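Local coordinates for potential RNA-dependent RNA polymerase (Human picobirnavirus, PDB 5I62), which catalyses template-directed RNA synthesis from ribonucleoside triphosphates and probably serves both transcription and genome replication of this double-stranded RNA virus, at residues A[415-420]-A[451-456]. Sequence-based numbering, arbitrary orientation.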
loop_
_atom_site.group_PDB
_atom_site.type_symbol
_atom_site.label_atom_id
_atom_site.label_comp_id
_atom_site.label_asym_id
_atom_site.label_seq_id
_atom_site.Cartn_x
_atom_site.Cartn_y
_atom_site.Cartn_z
ATOM N N GLY A 415 4.905 -2.308 17.769
ATOM C CA GLY A 415 5.402 -1.367 16.780
ATOM C C GLY A 415 5.111 0.076 17.170
ATOM O O GLY A 415 3.975 0.426 17.491
ATOM N N VAL A 416 6.139 0.911 17.144
ATOM C CA VAL A 416 6.021 2.306 17.527
ATOM C C VAL A 416 5.963 3.144 16.255
ATOM O O VAL A 416 6.903 3.145 15.455
ATOM C CB VAL A 416 7.183 2.745 18.433
ATOM C CG1 VAL A 416 7.038 4.241 18.774
ATOM C CG2 VAL A 416 7.228 1.887 19.709
ATOM N N TYR A 417 4.866 3.859 16.077
ATOM C CA TYR A 417 4.722 4.778 14.965
ATOM C C TYR A 417 5.344 6.121 15.339
ATOM O O TYR A 417 5.343 6.522 16.503
ATOM C CB TYR A 417 3.246 4.925 14.621
ATOM C CG TYR A 417 2.935 5.562 13.288
ATOM C CD1 TYR A 417 2.820 4.791 12.139
ATOM C CD2 TYR A 417 2.705 6.923 13.196
ATOM C CE1 TYR A 417 2.505 5.375 10.909
ATOM C CE2 TYR A 417 2.388 7.518 11.988
ATOM C CZ TYR A 417 2.287 6.741 10.849
ATOM O OH TYR A 417 1.978 7.343 9.660
ATOM N N SER A 418 5.905 6.803 14.346
ATOM C CA SER A 418 6.542 8.089 14.596
ATOM C C SER A 418 5.504 9.147 14.960
ATOM O O SER A 418 4.588 9.411 14.176
ATOM C CB SER A 418 7.317 8.538 13.363
ATOM O OG SER A 418 7.711 9.889 13.493
ATOM N N THR A 419 5.660 9.776 16.128
ATOM C CA THR A 419 4.808 10.922 16.441
ATOM C C THR A 419 5.072 12.079 15.488
ATOM O O THR A 419 4.162 12.866 15.191
ATOM C CB THR A 419 5.011 11.382 17.885
ATOM O OG1 THR A 419 6.397 11.710 18.110
ATOM C CG2 THR A 419 4.568 10.296 18.858
ATOM N N MET A 420 6.312 12.218 15.012
ATOM C CA MET A 420 6.609 13.300 14.074
ATOM C C MET A 420 5.865 13.093 12.762
ATOM O O MET A 420 5.263 14.029 12.217
ATOM C CB MET A 420 8.116 13.431 13.828
ATOM C CG MET A 420 8.925 13.904 15.050
ATOM S SD MET A 420 8.429 15.536 15.675
ATOM C CE MET A 420 8.494 16.510 14.208
ATOM N N ILE A 451 -3.829 9.383 14.815
ATOM C CA ILE A 451 -3.287 9.305 16.170
ATOM C C ILE A 451 -3.286 7.866 16.669
ATOM O O ILE A 451 -2.380 7.455 17.402
ATOM C CB ILE A 451 -4.065 10.244 17.118
ATOM C CG1 ILE A 451 -3.784 11.705 16.762
ATOM C CG2 ILE A 451 -3.716 9.959 18.594
ATOM C CD1 ILE A 451 -4.828 12.720 17.291
ATOM N N GLU A 452 -4.273 7.066 16.251
ATOM C CA GLU A 452 -4.349 5.682 16.714
ATOM C C GLU A 452 -3.054 4.921 16.430
ATOM O O GLU A 452 -2.696 4.002 17.174
ATOM C CB GLU A 452 -5.556 4.981 16.076
ATOM C CG GLU A 452 -5.797 3.509 16.500
ATOM C CD GLU A 452 -5.922 3.300 18.015
ATOM O OE1 GLU A 452 -5.981 4.295 18.774
ATOM O OE2 GLU A 452 -5.976 2.119 18.449
ATOM N N ASN A 453 -2.317 5.326 15.393
ATOM C CA ASN A 453 -1.071 4.656 15.038
ATOM C C ASN A 453 -0.033 4.700 16.155
ATOM O O ASN A 453 0.781 3.778 16.264
ATOM C CB ASN A 453 -0.500 5.274 13.769
ATOM C CG ASN A 453 -1.339 4.978 12.563
ATOM O OD1 ASN A 453 -1.649 3.820 12.290
ATOM N ND2 ASN A 453 -1.732 6.015 11.844
ATOM N N VAL A 454 -0.034 5.742 16.993
ATOM C CA VAL A 454 1.023 5.891 17.996
ATOM C C VAL A 454 0.634 5.233 19.318
ATOM O O VAL A 454 1.205 5.542 20.366
ATOM C CB VAL A 454 1.403 7.370 18.199
ATOM C CG1 VAL A 454 1.695 8.038 16.853
ATOM C CG2 VAL A 454 0.285 8.128 18.939
ATOM N N LYS A 455 -0.291 4.278 19.267
ATOM C CA LYS A 455 -0.840 3.654 20.474
ATOM C C LYS A 455 0.186 2.887 21.313
ATOM O O LYS A 455 -0.149 2.485 22.431
ATOM C CB LYS A 455 -1.968 2.704 20.101
ATOM C CG LYS A 455 -1.450 1.476 19.356
ATOM C CD LYS A 455 -2.536 0.796 18.549
ATOM C CE LYS A 455 -3.046 -0.440 19.253
ATOM N NZ LYS A 455 -4.193 -1.044 18.528
ATOM N N TYR A 456 1.405 2.650 20.815
ATOM C CA TYR A 456 2.437 2.015 21.631
ATOM C C TYR A 456 3.642 2.906 21.863
ATOM O O TYR A 456 4.652 2.436 22.398
ATOM C CB TYR A 456 2.896 0.703 21.010
ATOM C CG TYR A 456 1.822 -0.338 20.953
ATOM C CD1 TYR A 456 1.260 -0.841 22.121
ATOM C CD2 TYR A 456 1.384 -0.838 19.740
ATOM C CE1 TYR A 456 0.279 -1.799 22.081
ATOM C CE2 TYR A 456 0.413 -1.804 19.690
ATOM C CZ TYR A 456 -0.134 -2.284 20.860
ATOM O OH TYR A 456 -1.111 -3.246 20.813
HETATM O O HOH W 1 2.520 2.833 18.122
#
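Tyr417 lays one face of its ring over the side chain of Asn453. The CB of Asn453 sits 3.6 Å from the centroid of the Tyr417 ring, 18° off the ring normal, a CH-pi contact. Both side chains run the same way, and the Asn453 amide is stacked against the ring with the two planes 27° apart. The ring gets there because CG of Tyr417 is turned anti to the backbone N (chi1 -165°). Packing is close at the base of the ring too, where CB of Tyr417 lies 3.2 Å from the backbone O of Asn453. Val454 adds an apolar contact, its CG1 lying 4.0 Å from CD2 of Tyr417 and also meeting the methyl CG2 of Thr419.

No direct hydrogen bond joins the two segments. A single water ties them with four backbone bonds. It donates to Asn453 O at 2.7 Å and to Gly415 O at 2.9 Å. It accepts from Tyr456 N at 2.9 Å and, over a longer 3.3 Å, from Tyr417 N. Gly415 O also lies at the edge of the Tyr456 ring, 3.7 Å from its CD2.

Ser418 is the N-cap of helix 419-427. Its OG bonds to Arg421 N and to Glu69, which also holds Thr419 OG1. The contact joins the loop between helices 441-451 and 460-469 to the short, weakly bonded strand 416-417 at one edge of a small antiparallel sheet. The hairpin 395-398/401-404 of that sheet follows palm strand 390-392, consistent with polymerase motif E, so the contact probably lies where the thumb leaves the palm. Phe463 of helix 460-469 packs on Thr419 and Val454, while helix 63-73 touches Val416 and Ser418.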